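2-hydroxychromene-2-carboxylate isomerase (Pseudomonas putida, PDB 2IMF) catalyses the reversible, glutathione-dependent isomerization of 2-hydroxychromene-2-carboxylate to trans-O-hydroxybenzylidenepyruvate in naphthalene breakdown. Local coordinates at residues S11-L16 with D61-D66; Y15-R20 with D182-L187; V106-N111 with A127-K132. All coordinates share one frame; numbering follows the deposited sequence.

Contact 1 of 3, residues S11-L16 with D61-D66; sequences SPFSYL and DYLKVD. With GSH (glutathione), chain E; TOM (4-(2-methoxyphenyl)-2-oxobut-3-enoic acid), chain F.
F13 reaches from the start of helix 12-28 to L63 and D66 on helix 57-74. The apolar part is small. The rim of the F13 ring meets a methyl of L63, with F13 CZ 4.2 Å from L63 CD2. The polar part is a carboxylate at a ring edge. D66 OD2 lies in the ring plane, 3.5 Å from F13 CE1, where the slightly positive C-H edge probably suits the carboxylate. The two planes are turned 43° apart. The other oxygen, D66 OD1, is salt-bridged to R183 of the second subunit, which helps fix the carboxylate.

Both ligands also touch the ring, TOM C6 at its edge and glutathione over a face. GSH CB1 sits 3.9 Å above the plane of F13, over its centre. P12 CD packs on the aromatic ring of TOM, 3.6 Å from C2.

S11 is the N-cap residue and the inferred nucleophile. Its hydroxyl is anti to the backbone N (chi1 168°), which sets S11 OG 3.2 Å from GSH SG2, the glutathione sulfur. The same S11 OG is hydrogen-bonded to S14 OG at 3.0 Å. The chemistry implies a shared site: the helix start probably helps hold this sulfur near TOM, an analogue of the benzylidenepyruvate product.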
loop_
_atom_site.group_PDB
_atom_site.type_symbol
_atom_site.label_atom_id
_atom_site.label_comp_id
_atom_site.label_asym_id
_atom_site.label_seq_id
_atom_site.Cartn_x
_atom_site.Cartn_y
_atom_site.Cartn_z
ATOM N N SER A 11 -4.391 -11.595 8.589
ATOM C CA SER A 11 -3.751 -10.694 7.610
ATOM C C SER A 11 -2.482 -11.242 7.006
ATOM O O SER A 11 -1.518 -11.396 7.718
ATOM C CB SER A 11 -3.513 -9.374 8.316
ATOM O OG SER A 11 -2.641 -8.502 7.560
ATOM N N PRO A 12 -2.502 -11.477 5.694
ATOM C CA PRO A 12 -1.269 -11.963 5.063
ATOM C C PRO A 12 -0.172 -10.891 5.003
ATOM O O PRO A 12 0.986 -11.248 5.001
ATOM C CB PRO A 12 -1.729 -12.366 3.642
ATOM C CG PRO A 12 -2.932 -11.489 3.376
ATOM C CD PRO A 12 -3.646 -11.322 4.742
ATOM N N PHE A 13 -0.526 -9.606 4.936
ATOM C CA PHE A 13 0.503 -8.583 5.022
ATOM C C PHE A 13 1.108 -8.570 6.409
ATOM O O PHE A 13 2.313 -8.267 6.553
ATOM C CB PHE A 13 -0.139 -7.253 4.624
ATOM C CG PHE A 13 -0.441 -7.198 3.130
ATOM C CD1 PHE A 13 0.577 -7.068 2.196
ATOM C CD2 PHE A 13 -1.731 -7.321 2.704
ATOM C CE1 PHE A 13 0.305 -7.026 0.842
ATOM C CE2 PHE A 13 -2.043 -7.263 1.312
ATOM C CZ PHE A 13 -1.015 -7.144 0.411
ATOM N N SER A 14 0.354 -8.961 7.426
ATOM C CA SER A 14 0.911 -9.095 8.768
ATOM C C SER A 14 1.851 -10.281 8.924
ATOM O O SER A 14 2.845 -10.214 9.675
ATOM C CB SER A 14 -0.180 -9.166 9.820
ATOM O OG SER A 14 -0.901 -7.942 9.895
ATOM N N TYR A 15 1.565 -11.380 8.176
ATOM C CA TYR A 15 2.406 -12.539 8.168
ATOM C C TYR A 15 3.736 -12.092 7.611
ATOM O O TYR A 15 4.810 -12.399 8.179
ATOM C CB TYR A 15 1.794 -13.572 7.239
ATOM C CG TYR A 15 2.731 -14.646 6.792
ATOM C CD1 TYR A 15 3.269 -15.562 7.703
ATOM C CD2 TYR A 15 3.011 -14.800 5.435
ATOM C CE1 TYR A 15 4.102 -16.637 7.225
ATOM C CE2 TYR A 15 3.808 -15.861 4.963
ATOM C CZ TYR A 15 4.371 -16.734 5.906
ATOM O OH TYR A 15 5.192 -17.790 5.526
ATOM N N LEU A 16 3.729 -11.360 6.486
ATOM C CA LEU A 16 4.982 -10.879 5.877
ATOM C C LEU A 16 5.728 -9.948 6.863
ATOM O O LEU A 16 6.941 -10.064 7.094
ATOM C CB LEU A 16 4.677 -10.074 4.643
ATOM C CG LEU A 16 4.169 -10.924 3.455
ATOM C CD1 LEU A 16 3.680 -10.010 2.347
ATOM C CD2 LEU A 16 5.311 -11.877 2.918
ATOM N N ASP A 61 -7.330 -10.615 -6.755
ATOM C CA ASP A 61 -6.467 -11.327 -7.679
ATOM C C ASP A 61 -5.082 -10.691 -7.774
ATOM O O ASP A 61 -4.013 -11.346 -7.753
ATOM C CB ASP A 61 -7.070 -11.388 -9.082
ATOM C CG ASP A 61 -8.182 -12.424 -9.216
ATOM O OD1 ASP A 61 -8.399 -13.244 -8.343
ATOM O OD2 ASP A 61 -8.928 -12.258 -10.219
ATOM N N TYR A 62 -5.044 -9.357 -7.858
ATOM C CA TYR A 62 -3.744 -8.664 -7.841
ATOM C C TYR A 62 -3.042 -8.780 -6.459
ATOM O O TYR A 62 -1.811 -8.964 -6.430
ATOM C CB TYR A 62 -3.983 -7.155 -8.142
ATOM C CG TYR A 62 -2.758 -6.325 -7.806
ATOM C CD1 TYR A 62 -1.626 -6.308 -8.636
ATOM C CD2 TYR A 62 -2.653 -5.663 -6.558
ATOM C CE1 TYR A 62 -0.508 -5.560 -8.307
ATOM C CE2 TYR A 62 -1.504 -4.979 -6.234
ATOM C CZ TYR A 62 -0.491 -4.902 -7.115
ATOM O OH TYR A 62 0.657 -4.254 -6.768
ATOM N N LEU A 63 -3.801 -8.617 -5.379
ATOM C CA LEU A 63 -3.143 -8.688 -4.066
ATOM C C LEU A 63 -2.497 -10.020 -3.853
ATOM O O LEU A 63 -1.459 -10.137 -3.232
ATOM C CB LEU A 63 -4.122 -8.358 -2.940
ATOM C CG LEU A 63 -4.679 -6.943 -2.984
ATOM C CD1 LEU A 63 -5.788 -6.764 -1.941
ATOM C CD2 LEU A 63 -3.527 -5.964 -2.722
ATOM N N LYS A 64 -3.117 -11.091 -4.375
ATOM C CA LYS A 64 -2.517 -12.421 -4.290
ATOM C C LYS A 64 -1.162 -12.468 -5.011
ATOM O O LYS A 64 -0.180 -13.086 -4.538
ATOM C CB LYS A 64 -3.456 -13.474 -4.852
ATOM C CG LYS A 64 -4.526 -13.821 -3.885
ATOM C CD LYS A 64 -5.572 -14.754 -4.520
ATOM C CE LYS A 64 -6.528 -15.160 -3.462
ATOM N NZ LYS A 64 -7.707 -15.833 -4.123
ATOM N N VAL A 65 -1.057 -11.768 -6.149
ATOM C CA VAL A 65 0.175 -11.673 -6.871
ATOM C C VAL A 65 1.220 -10.889 -6.060
ATOM O O VAL A 65 2.407 -11.233 -5.900
ATOM C CB VAL A 65 -0.045 -11.090 -8.287
ATOM C CG1 VAL A 65 1.256 -10.866 -8.974
ATOM C CG2 VAL A 65 -0.960 -12.032 -9.090
ATOM N N ASP A 66 0.826 -9.732 -5.510
ATOM C CA ASP A 66 1.702 -8.912 -4.670
ATOM C C ASP A 66 2.224 -9.745 -3.520
ATOM O O ASP A 66 3.431 -9.729 -3.190
ATOM C CB ASP A 66 0.867 -7.724 -4.145
ATOM C CG ASP A 66 1.732 -6.668 -3.496
ATOM O OD1 ASP A 66 2.894 -6.410 -3.892
ATOM O OD2 ASP A 66 1.314 -6.159 -2.427
HETATM N N1 GSH E . 0.317 -2.076 1.235
HETATM C CA1 GSH E . 0.155 -2.917 2.379
HETATM C C1 GSH E . 1.321 -3.763 2.746
HETATM O O11 GSH E . 1.362 -4.299 3.856
HETATM O O12 GSH E . 2.022 -3.978 1.732
HETATM C CB1 GSH E . -1.291 -3.319 2.643
HETATM C CG1 GSH E . -1.670 -3.701 4.073
HETATM C CD1 GSH E . -3.125 -4.073 4.149
HETATM O OE1 GSH E . -3.869 -4.022 3.049
HETATM N N2 GSH E . -3.643 -4.471 5.287
HETATM C CA2 GSH E . -5.068 -4.685 5.504
HETATM C C2 GSH E . -5.732 -3.588 6.217
HETATM O O2 GSH E . -5.125 -3.073 7.307
HETATM C CB2 GSH E . -5.230 -5.998 6.336
HETATM S SG2 GSH E . -4.817 -7.499 5.367
HETATM N N3 GSH E . -6.858 -3.097 5.788
HETATM C CA3 GSH E . -7.374 -1.867 6.389
HETATM C C3 GSH E . -7.435 -0.800 5.320
HETATM O O31 GSH E . -7.822 0.333 5.659
HETATM O O32 GSH E . -7.155 -1.091 4.109
HETATM O O8 TOM F . -9.164 -7.374 3.017
HETATM C C9 TOM F . -8.951 -7.299 4.222
HETATM C C10 TOM F . -9.943 -6.941 5.203
HETATM O O11 TOM F . -10.236 -5.722 5.245
HETATM O O10 TOM F . -10.374 -7.807 5.992
HETATM C C8 TOM F . -7.593 -7.481 4.825
HETATM C C7 TOM F . -6.486 -7.736 4.165
HETATM C C1 TOM F . -6.313 -8.878 3.184
HETATM C C6 TOM F . -5.623 -8.555 2.033
HETATM C C5 TOM F . -5.432 -9.526 1.056
HETATM C C4 TOM F . -5.887 -10.832 1.303
HETATM C C3 TOM F . -6.564 -11.171 2.456
HETATM C C2 TOM F . -6.763 -10.156 3.410
HETATM O O2 TOM F . -7.388 -10.381 4.588
HETATM C C11 TOM F . -7.561 -11.773 4.866
#

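Contact 2 of 3, residues Y15-R20 with D182-L187; sequences YLANQR and DRLFML. With GSH (glutathione), chain E; PO4 (phosphate ion), chain D.
R20 and A17 of helix 12-28 pack against L184 and F185 at the start of helix 184-198. These are the first and last helices of the thioredoxin fold, and they lie on the same face of its sheet.

L184 points at the first helix and fits between two residues of it. Its CD1 methyl lies 3.8 Å from A17 CA. A17 has so small a side chain that the methyl can approach the backbone there. The R20 and L184 side chains lie alongside one another, pointing opposite ways. R20 CG lies anti to the backbone N (chi1 169°), and the chain runs on extended, so its methylenes pass along L184. R20 CG is 3.8 Å from L184 CD1. Farther out, L184 CB sits over one face of the guanidinium, near its rim. F185 adds its CB, 3.9 Å from R20 NH2.

The polar end of R20 has several partners. Its NE is salt-bridged to E188, and its NH1 also bonds Y74. A phosphate, probably from the crystallisation liquor, lies at the guanidinium edge. R20 NH1 gives a hydrogen bond to PO4 O4, and R20 NH2 gives a fairly straight one (163°) to PO4 O2. With an alanine here, E188 would probably lose its charged mate, and L184 would be left with a gap where the arginine methylenes lay.

D182, at the start of 182-187, belongs to the glutathione site. Its carboxylate is also salt-bridged to R183 of the second subunit. The glutathione amino group, GSH N1, gives D182 OD2 a hydrogen bond of 2.7 Å.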
loop_
_atom_site.group_PDB
_atom_site.type_symbol
_atom_site.label_atom_id
_atom_site.label_comp_id
_atom_site.label_asym_id
_atom_site.label_seq_id
_atom_site.Cartn_x
_atom_site.Cartn_y
_atom_site.Cartn_z
ATOM N N TYR A 15 1.565 -11.380 8.176
ATOM C CA TYR A 15 2.406 -12.539 8.168
ATOM C C TYR A 15 3.736 -12.092 7.611
ATOM O O TYR A 15 4.810 -12.399 8.179
ATOM C CB TYR A 15 1.794 -13.572 7.239
ATOM C CG TYR A 15 2.731 -14.646 6.792
ATOM C CD1 TYR A 15 3.269 -15.562 7.703
ATOM C CD2 TYR A 15 3.011 -14.800 5.435
ATOM C CE1 TYR A 15 4.102 -16.637 7.225
ATOM C CE2 TYR A 15 3.808 -15.861 4.963
ATOM C CZ TYR A 15 4.371 -16.734 5.906
ATOM O OH TYR A 15 5.192 -17.790 5.526
ATOM N N LEU A 16 3.729 -11.360 6.486
ATOM C CA LEU A 16 4.982 -10.879 5.877
ATOM C C LEU A 16 5.728 -9.948 6.863
ATOM O O LEU A 16 6.941 -10.064 7.094
ATOM C CB LEU A 16 4.677 -10.074 4.643
ATOM C CG LEU A 16 4.169 -10.924 3.455
ATOM C CD1 LEU A 16 3.680 -10.010 2.347
ATOM C CD2 LEU A 16 5.311 -11.877 2.918
ATOM N N ALA A 17 5.028 -8.969 7.440
ATOM C CA ALA A 17 5.659 -8.061 8.413
ATOM C C ALA A 17 6.231 -8.797 9.592
ATOM O O ALA A 17 7.343 -8.443 10.060
ATOM C CB ALA A 17 4.666 -6.967 8.870
ATOM N N ASN A 18 5.514 -9.780 10.125
ATOM C CA ASN A 18 6.073 -10.504 11.244
ATOM C C ASN A 18 7.333 -11.219 10.863
ATOM O O ASN A 18 8.231 -11.221 11.699
ATOM C CB ASN A 18 5.035 -11.502 11.761
ATOM C CG ASN A 18 5.543 -12.264 12.925
ATOM O OD1 ASN A 18 5.835 -11.672 13.952
ATOM N ND2 ASN A 18 5.776 -13.556 12.728
ATOM N N GLN A 19 7.400 -11.793 9.675
ATOM C CA GLN A 19 8.651 -12.496 9.268
ATOM C C GLN A 19 9.811 -11.500 9.277
ATOM O O GLN A 19 10.905 -11.819 9.781
ATOM C CB GLN A 19 8.457 -13.044 7.822
ATOM C CG GLN A 19 9.742 -13.569 7.045
ATOM C CD GLN A 19 10.331 -14.800 7.681
ATOM O OE1 GLN A 19 9.674 -15.527 8.424
ATOM N NE2 GLN A 19 11.587 -15.055 7.366
ATOM N N ARG A 20 9.596 -10.297 8.723
ATOM C CA ARG A 20 10.714 -9.369 8.571
ATOM C C ARG A 20 11.047 -8.828 9.927
ATOM O O ARG A 20 12.245 -8.735 10.272
ATOM C CB ARG A 20 10.289 -8.264 7.621
ATOM C CG ARG A 20 11.226 -7.055 7.531
ATOM C CD ARG A 20 10.997 -6.505 6.189
ATOM N NE ARG A 20 11.806 -5.311 5.852
ATOM C CZ ARG A 20 11.767 -4.732 4.654
ATOM N NH1 ARG A 20 10.943 -5.161 3.669
ATOM N NH2 ARG A 20 12.474 -3.626 4.475
ATOM N N ASP A 182 5.079 -3.087 3.541
ATOM C CA ASP A 182 5.812 -2.267 2.570
ATOM C C ASP A 182 6.185 -0.896 3.116
ATOM O O ASP A 182 6.622 -0.047 2.334
ATOM C CB ASP A 182 4.996 -2.111 1.304
ATOM C CG ASP A 182 3.631 -1.507 1.545
ATOM O OD1 ASP A 182 3.332 -1.123 2.705
ATOM O OD2 ASP A 182 2.850 -1.368 0.576
ATOM N N ARG A 183 6.086 -0.691 4.423
ATOM C CA ARG A 183 6.674 0.513 5.044
ATOM C C ARG A 183 7.734 0.128 6.080
ATOM O O ARG A 183 8.250 1.002 6.784
ATOM C CB ARG A 183 5.560 1.343 5.667
ATOM C CG ARG A 183 4.671 1.981 4.616
ATOM C CD ARG A 183 5.365 2.928 3.649
ATOM N NE ARG A 183 4.408 3.595 2.726
ATOM C CZ ARG A 183 3.912 2.973 1.653
ATOM N NH1 ARG A 183 4.400 1.790 1.278
ATOM N NH2 ARG A 183 3.031 3.642 0.934
ATOM N N LEU A 184 8.042 -1.155 6.193
ATOM C CA LEU A 184 9.069 -1.564 7.145
ATOM C C LEU A 184 10.385 -0.943 6.752
ATOM O O LEU A 184 11.183 -0.667 7.644
ATOM C CB LEU A 184 9.108 -3.107 7.287
ATOM C CG LEU A 184 7.988 -3.657 8.172
ATOM C CD1 LEU A 184 8.021 -5.167 8.060
ATOM C CD2 LEU A 184 8.178 -3.267 9.600
ATOM N N PHE A 185 10.603 -0.597 5.502
ATOM C CA PHE A 185 11.910 0.009 5.139
ATOM C C PHE A 185 12.016 1.356 5.816
ATOM O O PHE A 185 13.149 1.796 6.206
ATOM C CB PHE A 185 12.122 0.124 3.635
ATOM C CG PHE A 185 11.368 1.257 2.982
ATOM C CD1 PHE A 185 10.061 1.088 2.509
ATOM C CD2 PHE A 185 11.997 2.468 2.776
ATOM C CE1 PHE A 185 9.396 2.173 1.886
ATOM C CE2 PHE A 185 11.376 3.527 2.178
ATOM C CZ PHE A 185 10.045 3.401 1.714
ATOM N N MET A 186 10.880 2.024 6.057
ATOM C CA MET A 186 10.996 3.325 6.717
ATOM C C MET A 186 11.229 3.164 8.188
ATOM O O MET A 186 11.969 3.986 8.824
ATOM C CB MET A 186 9.707 4.127 6.522
ATOM C CG MET A 186 9.459 4.537 5.078
ATOM S SD MET A 186 7.877 5.439 5.017
ATOM C CE MET A 186 7.761 5.922 3.315
ATOM N N LEU A 187 10.628 2.157 8.813
ATOM C CA LEU A 187 10.899 1.879 10.208
ATOM C C LEU A 187 12.386 1.514 10.333
ATOM O O LEU A 187 13.041 1.979 11.291
ATOM C CB LEU A 187 10.073 0.662 10.613
ATOM C CG LEU A 187 10.396 0.100 12.024
ATOM C CD1 LEU A 187 10.191 1.034 13.219
ATOM C CD2 LEU A 187 9.654 -1.121 12.305
HETATM N N1 GSH E . 0.317 -2.076 1.235
HETATM C CA1 GSH E . 0.155 -2.917 2.379
HETATM C C1 GSH E . 1.321 -3.763 2.746
HETATM O O11 GSH E . 1.362 -4.299 3.856
HETATM O O12 GSH E . 2.022 -3.978 1.732
HETATM C CB1 GSH E . -1.291 -3.319 2.643
HETATM C CG1 GSH E . -1.670 -3.701 4.073
HETATM C CD1 GSH E . -3.125 -4.073 4.149
HETATM O OE1 GSH E . -3.869 -4.022 3.049
HETATM N N2 GSH E . -3.643 -4.471 5.287
HETATM C CA2 GSH E . -5.068 -4.685 5.504
HETATM C C2 GSH E . -5.732 -3.588 6.217
HETATM O O2 GSH E . -5.125 -3.073 7.307
HETATM C CB2 GSH E . -5.230 -5.998 6.336
HETATM S SG2 GSH E . -4.817 -7.499 5.367
HETATM N N3 GSH E . -6.858 -3.097 5.788
HETATM C CA3 GSH E . -7.374 -1.867 6.389
HETATM C C3 GSH E . -7.435 -0.800 5.320
HETATM O O31 GSH E . -7.822 0.333 5.659
HETATM O O32 GSH E . -7.155 -1.091 4.109
HETATM P P PO4 D . 11.760 -2.991 0.761
HETATM O O1 PO4 D . 12.201 -2.874 -0.710
HETATM O O2 PO4 D . 12.933 -2.595 1.658
HETATM O O3 PO4 D . 10.437 -2.304 1.003
HETATM O O4 PO4 D . 11.536 -4.461 0.842
#

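Contact 3 of 3, residues V106-N111 with A127-K132; sequences VNVVFN and ALVSEK
Within the helical part of this DsbA-like protein, V108 and V109 of helix 99-115 face V129 and K132 of helix 125-133. The two segments run roughly antiparallel. Their N-to-C directions are 138° apart, and their axes come within 10.5 Å. The closest backbone pair is V108 with V129, whose CA atoms are 7.0 Å apart.

V108 is the centre of the contact and uses both methyls. Its CG2 meets the aliphatic part of the lysine, with V108 CG2 3.6 Å from K132 CG. Its CG1 reaches the other valine, with V108 CG1 4.0 Å from V129 CG2. These two valines pass side by side, each heading for the other's helix. V109 comes in from beside V108, at about a right angle to V129. Here one methyl meets another: V109 CG2 is 4.1 Å from V129 CG2. V129 CG2 therefore touches both valines of the facing helix.

K132 closes the exposed side. Its CG is anti to the backbone N (chi1 180°), which brings CG against V108. The chain then bends at chi2 (66°), and the contact rests on its carbon rather than its charge.

The buried side is shared with other elements. M89 of helix 87-92 packs on V109 and V129, and F9 packs on V109. S130 turns to F140 of helix 137-145.

The contact is plain apolar packing. The V109 side chain is about 11 Å from that of S11 and about 13 Å from TOM. Both helices belong to the helical domain inserted in the thioredoxin fold, as in DsbA-like proteins and kappa class glutathione transferases.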
loop_
_atom_site.group_PDB
_atom_site.type_symbol
_atom_site.label_atom_id
_atom_site.label_comp_id
_atom_site.label_asym_id
_atom_site.label_seq_id
_atom_site.Cartn_x
_atom_site.Cartn_y
_atom_site.Cartn_z
ATOM N N VAL A 106 3.519 -16.102 18.142
ATOM C CA VAL A 106 3.150 -15.367 16.941
ATOM C C VAL A 106 3.797 -16.054 15.743
ATOM O O VAL A 106 3.137 -16.208 14.690
ATOM C CB VAL A 106 3.544 -13.901 17.118
ATOM C CG1 VAL A 106 3.369 -13.166 15.796
ATOM C CG2 VAL A 106 2.696 -13.276 18.215
ATOM N N ASN A 107 5.084 -16.457 15.822
ATOM C CA ASN A 107 5.710 -17.114 14.715
ATOM C C ASN A 107 5.073 -18.446 14.348
ATOM O O ASN A 107 4.834 -18.731 13.187
ATOM C CB ASN A 107 7.231 -17.312 15.040
ATOM C CG ASN A 107 8.027 -16.005 15.066
ATOM O OD1 ASN A 107 7.608 -14.982 14.517
ATOM N ND2 ASN A 107 9.179 -16.032 15.746
ATOM N N VAL A 108 4.812 -19.261 15.348
ATOM C CA VAL A 108 4.264 -20.579 15.041
ATOM C C VAL A 108 2.855 -20.451 14.431
ATOM O O VAL A 108 2.541 -21.138 13.448
ATOM C CB VAL A 108 4.170 -21.389 16.378
ATOM C CG1 VAL A 108 3.252 -22.581 16.256
ATOM C CG2 VAL A 108 5.605 -21.817 16.857
ATOM N N VAL A 109 2.030 -19.536 14.952
ATOM C CA VAL A 109 0.665 -19.415 14.446
ATOM C C VAL A 109 0.703 -18.821 13.032
ATOM O O VAL A 109 0.018 -19.298 12.113
ATOM C CB VAL A 109 -0.237 -18.601 15.360
ATOM C CG1 VAL A 109 -1.620 -18.360 14.758
ATOM C CG2 VAL A 109 -0.390 -19.298 16.706
ATOM N N PHE A 110 1.526 -17.770 12.809
ATOM C CA PHE A 110 1.560 -17.213 11.465
ATOM C C PHE A 110 2.078 -18.228 10.504
ATOM O O PHE A 110 1.602 -18.302 9.358
ATOM C CB PHE A 110 2.399 -15.904 11.451
ATOM C CG PHE A 110 1.563 -14.658 11.523
ATOM C CD1 PHE A 110 0.603 -14.461 10.587
ATOM C CD2 PHE A 110 1.807 -13.659 12.416
ATOM C CE1 PHE A 110 -0.133 -13.285 10.556
ATOM C CE2 PHE A 110 1.070 -12.502 12.432
ATOM C CZ PHE A 110 0.058 -12.339 11.538
ATOM N N ASN A 111 3.094 -19.015 10.897
ATOM C CA ASN A 111 3.653 -19.986 9.945
ATOM C C ASN A 111 2.612 -21.063 9.623
ATOM O O ASN A 111 2.533 -21.518 8.478
ATOM C CB ASN A 111 4.942 -20.645 10.518
ATOM C CG ASN A 111 6.164 -19.735 10.476
ATOM O OD1 ASN A 111 6.275 -18.837 9.631
ATOM N ND2 ASN A 111 7.077 -19.944 11.424
ATOM N N ALA A 127 -4.308 -27.314 20.087
ATOM C CA ALA A 127 -3.484 -28.421 20.579
ATOM C C ALA A 127 -2.165 -28.531 19.828
ATOM O O ALA A 127 -1.112 -28.856 20.386
ATOM C CB ALA A 127 -4.249 -29.749 20.515
ATOM N N LEU A 128 -2.213 -28.337 18.503
ATOM C CA LEU A 128 -0.999 -28.421 17.708
ATOM C C LEU A 128 -0.040 -27.368 18.168
ATOM O O LEU A 128 1.204 -27.605 18.307
ATOM C CB LEU A 128 -1.311 -28.247 16.222
ATOM C CG LEU A 128 -2.071 -29.419 15.551
ATOM C CD1 LEU A 128 -2.718 -29.004 14.266
ATOM C CD2 LEU A 128 -1.102 -30.531 15.270
ATOM N N VAL A 129 -0.548 -26.146 18.358
ATOM C CA VAL A 129 0.340 -25.017 18.801
ATOM C C VAL A 129 0.870 -25.274 20.216
ATOM O O VAL A 129 2.121 -25.077 20.449
ATOM C CB VAL A 129 -0.401 -23.673 18.664
ATOM C CG1 VAL A 129 0.324 -22.528 19.400
ATOM C CG2 VAL A 129 -0.591 -23.380 17.214
ATOM N N SER A 130 0.002 -25.776 21.099
ATOM C CA SER A 130 0.462 -26.129 22.462
ATOM C C SER A 130 1.603 -27.104 22.424
ATOM O O SER A 130 2.606 -26.954 23.172
ATOM C CB SER A 130 -0.692 -26.708 23.275
ATOM O OG SER A 130 -1.686 -25.725 23.518
ATOM N N GLU A 131 1.527 -28.130 21.595
ATOM C CA GLU A 131 2.536 -29.165 21.525
ATOM C C GLU A 131 3.832 -28.511 21.117
ATOM O O GLU A 131 4.869 -28.799 21.711
ATOM C CB GLU A 131 2.143 -30.186 20.439
ATOM C CG GLU A 131 3.368 -30.834 19.688
ATOM C CD GLU A 131 3.794 -32.182 20.191
ATOM O OE1 GLU A 131 2.927 -33.091 20.307
ATOM O OE2 GLU A 131 5.015 -32.354 20.410
ATOM N N LYS A 132 3.801 -27.630 20.131
ATOM C CA LYS A 132 5.000 -26.935 19.673
ATOM C C LYS A 132 5.663 -26.062 20.728
ATOM O O LYS A 132 6.920 -25.972 20.777
ATOM C CB LYS A 132 4.623 -26.082 18.431
ATOM C CG LYS A 132 5.711 -25.300 17.830
ATOM C CD LYS A 132 6.803 -26.185 17.212
ATOM C CE LYS A 132 7.976 -25.302 16.774
ATOM N NZ LYS A 132 8.662 -24.732 17.998
#

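How the contacts relate
Contacts 1 and 2 both start on helix 12-28, just after the first strand, and share Y15 and L16. Contact 1 closes first, joining that helix to helix 57-74 of the helical part. Contact 3 follows as a short local closure between helices 99-115 and 125-133, in series with contact 1. Contact 2 closes last, when the chain returns to the thioredoxin fold at helix 184-198. Its long loop thus encloses contact 3. Contacts 1 and 2 meet at glutathione and the second subunit. Contact 3 stays within one subunit, but F110 packs on S14 and Y15, and N107 probably hydrogen-bonds N18, linking helix 99-115 to helix 12-28.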